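Local coordinates for protein D-isomer specific 2-hydroxyacid dehydrogenase NAD-binding (Xanthobacter autotrophicus, PDB 4XA8) that probably acts as an NAD(P)-dependent oxidoreductase of the D-isomer specific 2-hydroxyacid dehydrogenase family, and is known to bind NADPH, at residues G148-G153 against V204-T209; D169-S174 against S184-L189. All blocks are in the same frame, centred on the assembly; numbering follows the deposited sequence.

Interaction 1 (G148-G153 against V204-T209); sequences GVLGLG and VMLPLT
Leu-150 and Val-204 pair as parallel neighbours at the C-terminal ends of strands 146-150 and 201-204, and one backbone hydrogen bond crosses there, Met-205 N to Leu-150 O at 2.8 Å. Beyond this pair both chains leave the sheet, and Leu-206 comes to lie beside Gly-151. On the sheet face that carries Leu-150 and Val-204, the main apolar contact is between two leucines: Leu-206 CD1 rests 3.6 Å from Leu-150 CG and as close to Leu-150 CD2. The other methyl of the same fork, Leu-206 CD2, lies 3.7 Å from Gly-151 CA, so the branched end straddles the bend where the strand gives way to the loop. Val-204 adds a looser contact, its CG1 4.4 Å from Leu-150 CD2. The opposite face is served by Val-149 and Met-205. Val-149 turns CG1 anti to its own nitrogen (chi1 -179°), which brings this methyl to 3.7 Å from Met-205 SD; the flexible thioether then bends away toward helix 154-165, where it touches Ala-159. Gly-151 suits its place because a beta-carbon would collide with Met-205 O and press on Leu-206 CA, and at its backbone angles (phi 115°) would also be jammed against the carbonyl oxygen of Leu-150. Met-205 O is not left bare in this tight corner: a water donates to it at 2.9 Å and accepts a weak bond from Gly-153 N, bridging the two loops. Gly-153 stands at the N-cap position of the following helix. Strand, glycine turn and helix, with Gly-151, Gly-153 and Gly-156 in GxGxxG spacing, are consistent with the dinucleotide-binding turn of a Rossmann fold, and Leu-152 and Gly-156 contact NADPH in a structure of this protein.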
loop_
_atom_site.group_PDB
_atom_site.type_symbol
_atom_site.label_atom_id
_atom_site.label_comp_id
_atom_site.label_asym_id
_atom_site.label_seq_id
_atom_site.Cartn_x
_atom_site.Cartn_y
_atom_site.Cartn_z
ATOM N N GLY A 148 -1.467 -1.536 -15.842
ATOM C CA GLY A 148 -1.879 -0.592 -16.857
ATOM C C GLY A 148 -2.487 0.630 -16.183
ATOM O O GLY A 148 -3.471 0.507 -15.427
ATOM N N VAL A 149 -1.975 1.812 -16.505
ATOM C CA VAL A 149 -2.596 3.079 -16.043
ATOM C C VAL A 149 -3.400 3.706 -17.221
ATOM O O VAL A 149 -2.804 4.055 -18.256
ATOM C CB VAL A 149 -1.487 4.046 -15.566
ATOM C CG1 VAL A 149 -2.065 5.370 -15.059
ATOM C CG2 VAL A 149 -0.688 3.429 -14.468
ATOM N N LEU A 150 -4.724 3.772 -17.080
ATOM C CA LEU A 150 -5.623 4.319 -18.072
ATOM C C LEU A 150 -5.768 5.817 -17.800
ATOM O O LEU A 150 -6.449 6.223 -16.871
ATOM C CB LEU A 150 -6.956 3.552 -18.021
ATOM C CG LEU A 150 -8.013 3.882 -19.032
ATOM C CD1 LEU A 150 -7.649 3.322 -20.399
ATOM C CD2 LEU A 150 -9.337 3.300 -18.562
ATOM N N GLY A 151 -5.089 6.634 -18.597
ATOM C CA GLY A 151 -5.100 8.100 -18.490
ATOM C C GLY A 151 -3.723 8.571 -18.117
ATOM O O GLY A 151 -3.192 8.104 -17.115
ATOM N N LEU A 152 -3.095 9.416 -18.959
ATOM C CA LEU A 152 -1.733 9.893 -18.660
ATOM C C LEU A 152 -1.602 11.392 -18.692
ATOM O O LEU A 152 -0.635 11.935 -19.243
ATOM C CB LEU A 152 -0.706 9.266 -19.611
ATOM C CG LEU A 152 -0.542 7.751 -19.611
ATOM C CD1 LEU A 152 0.359 7.349 -20.795
ATOM C CD2 LEU A 152 0.042 7.229 -18.295
ATOM N N GLY A 153 -2.594 12.049 -18.102
ATOM C CA GLY A 153 -2.516 13.467 -17.737
ATOM C C GLY A 153 -1.566 13.649 -16.575
ATOM O O GLY A 153 -0.829 12.743 -16.244
ATOM N N VAL A 204 -7.747 3.117 -13.290
ATOM C CA VAL A 204 -8.476 4.177 -14.017
ATOM C C VAL A 204 -8.138 5.569 -13.440
ATOM O O VAL A 204 -8.455 5.874 -12.268
ATOM C CB VAL A 204 -9.990 4.012 -13.908
ATOM C CG1 VAL A 204 -10.693 5.069 -14.779
ATOM C CG2 VAL A 204 -10.416 2.620 -14.350
ATOM N N MET A 205 -7.498 6.405 -14.247
ATOM C CA MET A 205 -7.093 7.748 -13.875
ATOM C C MET A 205 -7.427 8.756 -15.004
ATOM O O MET A 205 -6.666 9.704 -15.257
ATOM C CB MET A 205 -5.593 7.827 -13.572
ATOM C CG MET A 205 -5.162 6.799 -12.566
ATOM S SD MET A 205 -3.449 7.060 -12.034
ATOM C CE MET A 205 -3.653 8.558 -11.107
ATOM N N LEU A 206 -8.557 8.546 -15.683
ATOM C CA LEU A 206 -8.929 9.430 -16.801
ATOM C C LEU A 206 -9.686 10.631 -16.291
ATOM O O LEU A 206 -10.589 10.481 -15.512
ATOM C CB LEU A 206 -9.841 8.688 -17.753
ATOM C CG LEU A 206 -9.156 7.748 -18.696
ATOM C CD1 LEU A 206 -10.198 6.783 -19.214
ATOM C CD2 LEU A 206 -8.497 8.543 -19.819
ATOM N N PRO A 207 -9.336 11.835 -16.727
ATOM C CA PRO A 207 -10.307 12.912 -16.429
ATOM C C PRO A 207 -11.663 12.642 -17.088
ATOM O O PRO A 207 -11.676 12.039 -18.176
ATOM C CB PRO A 207 -9.661 14.162 -17.037
ATOM C CG PRO A 207 -8.705 13.656 -18.056
ATOM C CD PRO A 207 -8.290 12.260 -17.672
ATOM N N LEU A 208 -12.762 13.094 -16.447
ATOM C CA LEU A 208 -14.158 12.866 -16.930
ATOM C C LEU A 208 -14.673 13.931 -17.911
ATOM O O LEU A 208 -15.064 15.021 -17.509
ATOM C CB LEU A 208 -15.177 12.723 -15.760
ATOM C CG LEU A 208 -16.705 12.639 -16.075
ATOM C CD1 LEU A 208 -17.087 11.430 -16.914
ATOM C CD2 LEU A 208 -17.560 12.653 -14.817
ATOM N N THR A 209 -14.728 13.579 -19.192
ATOM C CA THR A 209 -15.217 14.484 -20.252
ATOM C C THR A 209 -16.293 13.742 -21.069
ATOM O O THR A 209 -16.475 12.536 -20.905
ATOM C CB THR A 209 -14.065 14.903 -21.184
ATOM O OG1 THR A 209 -13.844 13.874 -22.152
ATOM C CG2 THR A 209 -12.775 15.113 -20.386
HETATM O O HOH W 1 -4.375 11.491 -15.746
#

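Interaction 2 (D169-S174 against S184-L189); sequences DVRGWS and SCFHGL
Gly-172 is gripped through both its polar backbone atoms by strand 184-187: its N donates to Ser-184 O at 2.8 Å, and its O receives Phe-186 N at 2.7 Å. Ser-184 N to Val-170 O and Ser-174 N to Phe-186 O continue the parallel pattern, and Gly-188 N to Ser-174 O carries it just past the strand end. A side-chain bond reinforces that end. Trp-173 NE1 reaches Gly-188 O at 2.9 Å; the oxygen lies in the indole plane, while the donor stands well above the carbonyl plane. Trp-173 directs its pyrrole edge at the 188-189 turn because chi1 (-175°) sets CG opposite the main-chain nitrogen. Gly-188 suits this turn through its positive phi of 91°. The strand 184-187 is the outermost on this side of the seven-stranded parallel Rossmann sheet, and 169-174 lies next to it. Packing gathers on the face bearing Arg-171, Trp-173, Ser-184 and Phe-186. The Phe-186 ring places CZ over one face of the Arg-171 guanidinium, 3.7 Å from NH1, with the two planes 46° apart; NH1 also donates to Phe-195 O, so the flat group meets the ring with one of its nitrogens held by a main-chain acceptor. Trp-173 CD1 meets Phe-186 CB, and on the benzo side Trp-173 CZ2 lies 4.1 Å from Leu-189 CD2. A leucine in place of Trp-173 would probably leave Gly-188 O without its indole donor and open a gap beside Leu-189. On the other face, Ser-174 keeps a small hydroxyl that bonds weakly to Thr-176 N, at the strand's NADPH-binding end.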
loop_
_atom_site.group_PDB
_atom_site.type_symbol
_atom_site.label_atom_id
_atom_site.label_comp_id
_atom_site.label_asym_id
_atom_site.label_seq_id
_atom_site.Cartn_x
_atom_site.Cartn_y
_atom_site.Cartn_z
ATOM N N ASP A 169 5.908 -4.295 -14.670
ATOM C CA ASP A 169 5.818 -4.077 -16.118
ATOM C C ASP A 169 4.674 -3.051 -16.373
ATOM O O ASP A 169 3.493 -3.435 -16.504
ATOM C CB ASP A 169 5.561 -5.427 -16.801
ATOM C CG ASP A 169 5.533 -5.339 -18.326
ATOM O OD1 ASP A 169 5.557 -4.228 -18.902
ATOM O OD2 ASP A 169 5.408 -6.412 -18.929
ATOM N N VAL A 170 5.025 -1.760 -16.339
ATOM C CA VAL A 170 4.023 -0.677 -16.316
ATOM C C VAL A 170 3.698 -0.232 -17.749
ATOM O O VAL A 170 4.594 0.006 -18.563
ATOM C CB VAL A 170 4.468 0.513 -15.443
ATOM C CG1 VAL A 170 3.410 1.611 -15.375
ATOM C CG2 VAL A 170 4.820 0.052 -14.048
ATOM N N ARG A 171 2.403 -0.209 -18.056
ATOM C CA ARG A 171 1.921 0.312 -19.320
ATOM C C ARG A 171 1.015 1.479 -19.049
ATOM O O ARG A 171 0.456 1.566 -17.982
ATOM C CB ARG A 171 1.254 -0.805 -20.183
ATOM C CG ARG A 171 0.342 -1.751 -19.405
ATOM C CD ARG A 171 -0.467 -2.748 -20.260
ATOM N NE ARG A 171 0.442 -3.576 -20.984
ATOM C CZ ARG A 171 0.226 -4.249 -22.091
ATOM N NH1 ARG A 171 -0.967 -4.358 -22.702
ATOM N NH2 ARG A 171 1.265 -4.880 -22.574
ATOM N N GLY A 172 0.841 2.365 -20.027
ATOM C CA GLY A 172 -0.117 3.421 -19.900
ATOM C C GLY A 172 -0.878 3.592 -21.212
ATOM O O GLY A 172 -0.380 3.221 -22.304
ATOM N N TRP A 173 -2.035 4.213 -21.086
ATOM C CA TRP A 173 -2.895 4.558 -22.209
ATOM C C TRP A 173 -3.302 5.993 -22.160
ATOM O O TRP A 173 -3.664 6.537 -21.102
ATOM C CB TRP A 173 -4.153 3.662 -22.260
ATOM C CG TRP A 173 -4.961 3.939 -23.474
ATOM C CD1 TRP A 173 -4.826 3.353 -24.698
ATOM C CD2 TRP A 173 -5.993 4.935 -23.624
ATOM N NE1 TRP A 173 -5.713 3.876 -25.577
ATOM C CE2 TRP A 173 -6.448 4.852 -24.968
ATOM C CE3 TRP A 173 -6.576 5.868 -22.760
ATOM C CZ2 TRP A 173 -7.450 5.704 -25.500
ATOM C CZ3 TRP A 173 -7.607 6.721 -23.280
ATOM C CH2 TRP A 173 -8.036 6.618 -24.631
ATOM N N SER A 174 -3.280 6.625 -23.321
ATOM C CA SER A 174 -3.746 7.991 -23.418
ATOM C C SER A 174 -4.383 8.170 -24.775
ATOM O O SER A 174 -4.170 7.386 -25.665
ATOM C CB SER A 174 -2.574 8.958 -23.278
ATOM O OG SER A 174 -3.084 10.300 -23.412
ATOM N N SER A 184 5.467 1.571 -20.823
ATOM C CA SER A 184 5.040 1.169 -22.170
ATOM C C SER A 184 3.764 1.918 -22.504
ATOM O O SER A 184 2.677 1.579 -22.029
ATOM C CB SER A 184 4.837 -0.345 -22.269
ATOM O OG SER A 184 6.047 -1.030 -22.013
ATOM N N CYS A 185 3.874 2.941 -23.318
ATOM C CA CYS A 185 2.741 3.814 -23.604
ATOM C C CYS A 185 1.995 3.413 -24.889
ATOM O O CYS A 185 2.654 3.227 -25.947
ATOM C CB CYS A 185 3.244 5.254 -23.733
ATOM S SG CYS A 185 3.919 5.980 -22.214
ATOM N N PHE A 186 0.654 3.322 -24.785
ATOM C CA PHE A 186 -0.246 3.031 -25.868
ATOM C C PHE A 186 -1.079 4.282 -26.064
ATOM O O PHE A 186 -1.353 5.026 -25.116
ATOM C CB PHE A 186 -1.223 1.915 -25.539
ATOM C CG PHE A 186 -0.600 0.533 -25.391
ATOM C CD1 PHE A 186 0.199 0.217 -24.304
ATOM C CD2 PHE A 186 -0.827 -0.441 -26.353
ATOM C CE1 PHE A 186 0.735 -1.051 -24.181
ATOM C CE2 PHE A 186 -0.285 -1.716 -26.221
ATOM C CZ PHE A 186 0.489 -2.001 -25.139
ATOM N N HIS A 187 -1.497 4.521 -27.281
ATOM C CA HIS A 187 -2.393 5.634 -27.498
ATOM C C HIS A 187 -3.442 5.390 -28.566
ATOM O O HIS A 187 -3.221 4.606 -29.499
ATOM C CB HIS A 187 -1.580 6.903 -27.771
ATOM C CG HIS A 187 -1.062 6.995 -29.166
ATOM N ND1 HIS A 187 0.095 6.357 -29.573
ATOM C CD2 HIS A 187 -1.550 7.629 -30.265
ATOM C CE1 HIS A 187 0.277 6.564 -30.866
ATOM N NE2 HIS A 187 -0.688 7.357 -31.302
ATOM N N GLY A 188 -4.566 6.114 -28.419
ATOM C CA GLY A 188 -5.699 6.059 -29.320
ATOM C C GLY A 188 -6.742 5.028 -28.935
ATOM O O GLY A 188 -6.411 3.979 -28.363
ATOM N N LEU A 189 -7.998 5.274 -29.334
ATOM C CA LEU A 189 -9.046 4.310 -29.049
ATOM C C LEU A 189 -8.788 2.927 -29.675
ATOM O O LEU A 189 -9.129 1.891 -29.068
ATOM C CB LEU A 189 -10.428 4.828 -29.472
ATOM C CG LEU A 189 -10.906 5.986 -28.567
ATOM C CD1 LEU A 189 -12.145 6.605 -29.174
ATOM C CD2 LEU A 189 -11.168 5.555 -27.132
#

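How the interactions relate
Interactions 1 and 2 lie about 10 Å apart between centres in one parallel sheet, where strand 146-150 sits between 201-204 and 169-174. They are joined through the backbone: Val-149 N approaches Arg-171 O at 2.9 Å, and Gly-151 N approaches Trp-173 O at 2.9 Å, both probable hydrogen bonds. Side chains meet as well, Leu-150 CD1 packing 3.6 Å from Trp-173 CE3, while Leu-206 touches the same tryptophan. Both segments of interaction 2 fall between those of interaction 1 along the chain. At their C-terminal ends, strands 146-150 and 169-174 lead into residues that bind NADPH in a structure of this protein, though none is bound to this chain: Leu-152 and Asp-154, then Arg-175 and Thr-176.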